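Long-range contacts in pectate lyase (Bacillus subtilis, PDB 5AMV), which cleaves polygalacturonate, the backbone of pectin, by a calcium-dependent elimination that leaves unsaturated galacturonosyl ends on the released oligosaccharides: residues 199-204 / 238-243; 36-41 / 66-71. All coordinates share one frame; numbering follows the deposited sequence.

Contact 1 of 2, residues 199-204 / 238-243; sequences CTFNDG and SYNYYH
Phe201 and Tyr242 stand side by side on one face of a parallel strand pair, rings nearly parallel (20°) but strongly offset. Phe201 CD2 lies over the Tyr242 ring, 3.7 Å from Tyr242 CE2, while Asn240 CB abuts the phenyl edge in its plane. Both side chains leave their strands alike, CG beside the backbone N (chi1 near -60°), keeping the rings in step. Tyr273 extends the row beyond Tyr242, whose hydroxyl bonds to Thr226.

Backbone bonds join Tyr241 N to Cys199 O, Phe201 N to Tyr241 O and His243 N to Phe201 O. Beyond them, Asn240 OD1 accepts from Cys199 N at 2.8 Å, in the carbonyl plane and on a lone pair; Asn271 OD1 repeats the bond one coil on, to Asn240 N, and Asn240 ND2 bonds to Ile196 O. On the other face, His243, with CG between its backbone N and carbonyl carbon (chi1 68°), brings its imidazole against Asn202, whose CB sits over one face, 3.8 Å from the ring centroid. Asn202 ND2 bonds to Glu158.

So coils stack in the pectate lyase beta-helix: backbone bonds set the rise, aromatic and asparagine ladders fill the interior, and buried amides tie neighbouring coils.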
# COMPACT_ATOMS: atom_id res chain seq x y z
N CYS A 199 9.60 -6.15 -2.11
CA CYS A 199 8.34 -6.77 -2.47
C CYS A 199 7.83 -6.15 -3.77
O CYS A 199 8.29 -5.09 -4.18
CB CYS A 199 7.30 -6.56 -1.35
SG CYS A 199 7.64 -7.50 0.12
N THR A 200 6.92 -6.86 -4.45
CA THR A 200 6.25 -6.38 -5.67
C THR A 200 4.79 -6.35 -5.38
O THR A 200 4.27 -7.22 -4.65
CB THR A 200 6.59 -7.30 -6.86
OG1 THR A 200 7.99 -7.16 -7.15
CG2 THR A 200 5.78 -6.89 -8.10
N PHE A 201 4.11 -5.32 -5.89
CA PHE A 201 2.66 -5.15 -5.67
C PHE A 201 2.02 -4.84 -7.01
O PHE A 201 2.44 -3.90 -7.68
CB PHE A 201 2.42 -3.98 -4.69
CG PHE A 201 3.11 -4.15 -3.38
CD1 PHE A 201 2.46 -4.83 -2.35
CD2 PHE A 201 4.42 -3.66 -3.16
CE1 PHE A 201 3.08 -5.02 -1.13
CE2 PHE A 201 5.08 -3.86 -1.92
CZ PHE A 201 4.42 -4.53 -0.89
N ASN A 202 1.02 -5.62 -7.41
CA ASN A 202 0.31 -5.37 -8.66
C ASN A 202 -1.12 -5.89 -8.59
O ASN A 202 -1.52 -6.47 -7.59
CB ASN A 202 1.10 -5.98 -9.87
CG ASN A 202 1.33 -7.48 -9.71
OD1 ASN A 202 0.36 -8.22 -9.54
ND2 ASN A 202 2.58 -7.92 -9.73
N ASP A 203 -1.86 -5.76 -9.68
CA ASP A 203 -3.26 -6.18 -9.68
C ASP A 203 -3.49 -7.54 -10.36
O ASP A 203 -4.61 -7.86 -10.75
CB ASP A 203 -4.14 -5.07 -10.29
CG ASP A 203 -4.33 -3.90 -9.35
OD1 ASP A 203 -3.93 -4.00 -8.14
OD2 ASP A 203 -4.88 -2.87 -9.81
N GLY A 204 -2.43 -8.33 -10.52
CA GLY A 204 -2.52 -9.70 -11.03
C GLY A 204 -3.16 -9.70 -12.40
O GLY A 204 -2.82 -8.87 -13.25
N SER A 238 11.45 0.05 1.35
CA SER A 238 12.60 0.22 0.48
C SER A 238 12.61 -0.82 -0.62
O SER A 238 12.19 -1.96 -0.40
CB SER A 238 13.91 0.16 1.28
OG SER A 238 14.03 -1.06 2.04
N TYR A 239 13.09 -0.43 -1.80
CA TYR A 239 13.32 -1.38 -2.91
C TYR A 239 12.09 -2.19 -3.28
O TYR A 239 12.22 -3.37 -3.70
CB TYR A 239 14.53 -2.29 -2.59
CG TYR A 239 15.85 -1.53 -2.58
CD1 TYR A 239 16.49 -1.21 -3.78
CD2 TYR A 239 16.43 -1.11 -1.38
CE1 TYR A 239 17.68 -0.49 -3.80
CE2 TYR A 239 17.62 -0.40 -1.38
CZ TYR A 239 18.23 -0.08 -2.59
OH TYR A 239 19.42 0.63 -2.60
N ASN A 240 10.90 -1.59 -3.16
CA ASN A 240 9.73 -2.29 -3.62
C ASN A 240 9.34 -1.91 -5.02
O ASN A 240 9.72 -0.82 -5.48
CB ASN A 240 8.55 -2.07 -2.67
CG ASN A 240 8.87 -2.46 -1.25
OD1 ASN A 240 9.01 -3.64 -0.92
ND2 ASN A 240 8.98 -1.45 -0.39
N TYR A 241 8.57 -2.77 -5.69
CA TYR A 241 8.16 -2.51 -7.08
C TYR A 241 6.63 -2.50 -7.15
O TYR A 241 5.98 -3.56 -7.06
CB TYR A 241 8.76 -3.58 -8.02
CG TYR A 241 8.47 -3.40 -9.51
CD1 TYR A 241 7.97 -2.19 -10.05
CD2 TYR A 241 8.74 -4.45 -10.40
CE1 TYR A 241 7.72 -2.05 -11.40
CE2 TYR A 241 8.50 -4.31 -11.76
CZ TYR A 241 8.01 -3.10 -12.25
OH TYR A 241 7.76 -2.96 -13.59
N TYR A 242 6.07 -1.30 -7.24
CA TYR A 242 4.63 -1.14 -7.37
C TYR A 242 4.31 -0.96 -8.84
O TYR A 242 4.90 -0.09 -9.52
CB TYR A 242 4.25 0.15 -6.66
CG TYR A 242 4.56 0.22 -5.17
CD1 TYR A 242 5.77 0.72 -4.70
CD2 TYR A 242 3.60 -0.19 -4.23
CE1 TYR A 242 6.03 0.80 -3.31
CE2 TYR A 242 3.84 -0.06 -2.85
CZ TYR A 242 5.03 0.42 -2.43
OH TYR A 242 5.34 0.59 -1.10
N HIS A 243 3.39 -1.77 -9.38
CA HIS A 243 3.07 -1.61 -10.81
C HIS A 243 1.65 -1.96 -11.18
O HIS A 243 1.05 -2.84 -10.56
CB HIS A 243 4.10 -2.22 -11.77
CG HIS A 243 4.18 -3.71 -11.74
ND1 HIS A 243 3.45 -4.50 -12.60
CD2 HIS A 243 4.96 -4.56 -11.03
CE1 HIS A 243 3.73 -5.77 -12.39
NE2 HIS A 243 4.67 -5.84 -11.46

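Contact 2 of 2, residues 36-41 / 66-71; sequences SNRNQL and VDDNLK
Asn37, at the N-cap of helix 38-45, receives a Leu70 methyl over the flat of its amide, the two side chains crossing at about a right angle with Leu70 CD1 3.5 Å from Asn37 ND2. The same amide caps the helix: its OD1 accepts from Gln40 N at 2.9 Å. Its first torsion of 61° sets CG between backbone N and carbonyl carbon, turning OD1 back over the first helical turn.

Arg38 follows, running past Val66 in the opposite direction, with its CB 3.7 Å from Val66 CG2. The chain is extended from CG to NE and carries the guanidinium beyond the valine, where NE bonds to Arg120 O and NH1 gives a proton to a water at its edge.

Asn39 makes the direct polar bond. Its ND2 donates to Asp68 O at 2.9 Å, nearly in its own amide plane yet 43° above the plane of the acceptor carbonyl. The amide's other end, OD1, accepts from that same water, 2.7 Å away, which also donates to Asp67 O and so joins Arg38, Asn39 and the turn.

The type I turn from Asp67 to Leu70, braced by an Asx turn at Asp67, thus packs on the start of helix 38-45. It belongs to the loop between strand 61-63 and helix 75-78, while Arg120, at the end of helix 105-121, binds Val66 O and forms a salt bridge with Asp68.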
# COMPACT_ATOMS: atom_id res chain seq x y z
N SER A 36 3.15 -22.95 2.42
CA SER A 36 2.85 -22.96 0.99
C SER A 36 1.37 -22.87 0.67
O SER A 36 0.98 -23.02 -0.49
CB SER A 36 3.45 -24.21 0.32
OG SER A 36 2.83 -25.37 0.83
N ASN A 37 0.56 -22.60 1.68
CA ASN A 37 -0.88 -22.41 1.46
C ASN A 37 -1.49 -21.64 2.62
O ASN A 37 -0.82 -21.37 3.61
CB ASN A 37 -1.60 -23.76 1.24
CG ASN A 37 -1.48 -24.69 2.44
OD1 ASN A 37 -1.90 -24.35 3.57
ND2 ASN A 37 -0.91 -25.89 2.21
N ARG A 38 -2.76 -21.27 2.48
CA ARG A 38 -3.43 -20.42 3.46
C ARG A 38 -3.49 -21.08 4.84
O ARG A 38 -3.30 -20.40 5.84
CB ARG A 38 -4.88 -20.11 3.01
CG ARG A 38 -5.56 -19.08 3.88
CD ARG A 38 -7.01 -18.82 3.44
NE ARG A 38 -7.60 -18.01 4.51
CZ ARG A 38 -8.07 -18.49 5.65
NH1 ARG A 38 -8.09 -19.79 5.90
NH2 ARG A 38 -8.52 -17.65 6.55
N ASN A 39 -3.74 -22.38 4.91
CA ASN A 39 -3.81 -23.05 6.23
C ASN A 39 -2.49 -22.98 6.97
O ASN A 39 -2.46 -22.64 8.17
CB ASN A 39 -4.21 -24.52 6.07
CG ASN A 39 -5.67 -24.68 5.68
OD1 ASN A 39 -6.52 -23.79 5.97
ND2 ASN A 39 -5.98 -25.81 5.00
N GLN A 40 -1.41 -23.26 6.24
CA GLN A 40 -0.08 -23.20 6.83
C GLN A 40 0.28 -21.79 7.28
O GLN A 40 0.90 -21.61 8.35
CB GLN A 40 0.99 -23.77 5.90
CG GLN A 40 0.79 -25.27 5.63
CD GLN A 40 1.86 -25.87 4.75
OE1 GLN A 40 2.62 -25.17 4.08
NE2 GLN A 40 1.91 -27.21 4.73
N LEU A 41 -0.07 -20.79 6.47
CA LEU A 41 0.21 -19.41 6.85
C LEU A 41 -0.55 -19.01 8.12
O LEU A 41 0.06 -18.48 9.04
CB LEU A 41 -0.05 -18.47 5.67
CG LEU A 41 0.05 -16.97 6.01
CD1 LEU A 41 1.54 -16.63 6.35
CD2 LEU A 41 -0.44 -16.14 4.86
N VAL A 66 -9.40 -19.13 -0.63
CA VAL A 66 -9.58 -20.61 -0.59
C VAL A 66 -10.24 -21.01 0.70
O VAL A 66 -10.16 -20.28 1.73
CB VAL A 66 -8.25 -21.38 -0.79
CG1 VAL A 66 -7.64 -21.12 -2.18
CG2 VAL A 66 -7.26 -21.02 0.27
N ASP A 67 -10.88 -22.17 0.66
CA ASP A 67 -11.53 -22.67 1.87
C ASP A 67 -10.59 -23.52 2.75
O ASP A 67 -9.37 -23.57 2.54
CB ASP A 67 -12.85 -23.36 1.50
CG ASP A 67 -12.65 -24.68 0.74
OD1 ASP A 67 -11.55 -25.28 0.75
OD2 ASP A 67 -13.64 -25.12 0.09
N ASP A 68 -11.15 -24.14 3.78
CA ASP A 68 -10.32 -24.92 4.71
C ASP A 68 -9.67 -26.12 4.05
O ASP A 68 -8.70 -26.66 4.57
CB ASP A 68 -11.14 -25.33 5.95
CG ASP A 68 -11.38 -24.18 6.88
OD1 ASP A 68 -10.90 -23.05 6.60
OD2 ASP A 68 -12.03 -24.40 7.92
N ASN A 69 -10.19 -26.54 2.90
CA ASN A 69 -9.57 -27.61 2.14
C ASN A 69 -8.74 -27.11 0.97
O ASN A 69 -8.43 -27.86 0.04
CB ASN A 69 -10.68 -28.54 1.62
CG ASN A 69 -11.47 -29.18 2.75
OD1 ASN A 69 -12.71 -29.21 2.74
ND2 ASN A 69 -10.76 -29.67 3.75
N LEU A 70 -8.44 -25.80 0.98
CA LEU A 70 -7.64 -25.15 -0.07
C LEU A 70 -8.32 -25.11 -1.44
O LEU A 70 -7.65 -24.94 -2.43
CB LEU A 70 -6.23 -25.77 -0.17
CG LEU A 70 -5.48 -25.85 1.18
CD1 LEU A 70 -4.13 -26.47 0.91
CD2 LEU A 70 -5.33 -24.42 1.70
N LYS A 71 -9.64 -25.26 -1.46
CA LYS A 71 -10.42 -25.17 -2.70
C LYS A 71 -10.73 -23.71 -2.99
O LYS A 71 -11.16 -23.01 -2.10
CB LYS A 71 -11.76 -25.92 -2.52
CG LYS A 71 -11.65 -27.42 -2.30
CD LYS A 71 -11.09 -28.10 -3.55
CE LYS A 71 -12.19 -28.41 -4.56
NZ LYS A 71 -11.65 -29.01 -5.82
O HOH W 1 -7.58 -22.06 4.15

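In the fold
Both segments of contact 2 precede those of contact 1 along the chain. Their centres lie about 24 Å apart and their nearest atoms about 13 Å, so they do not touch. Contact 1 is buried, about 9 Å from the centre of the chain, where strand 200-202 pairs with strand 235-245 in successive coils of the beta-helix; the calcium-binding Asp184 and Asp227 have side chains about 8 Å from those of Phe201 and Tyr242 respectively. Contact 2 is peripheral and away from the annotated sites. Parallel strand pairing runs from strand 61-63, just ahead of the loop of contact 2, through 139-141 and 158-160 to 200-202, linking the N-terminal coils to those beside the calcium site.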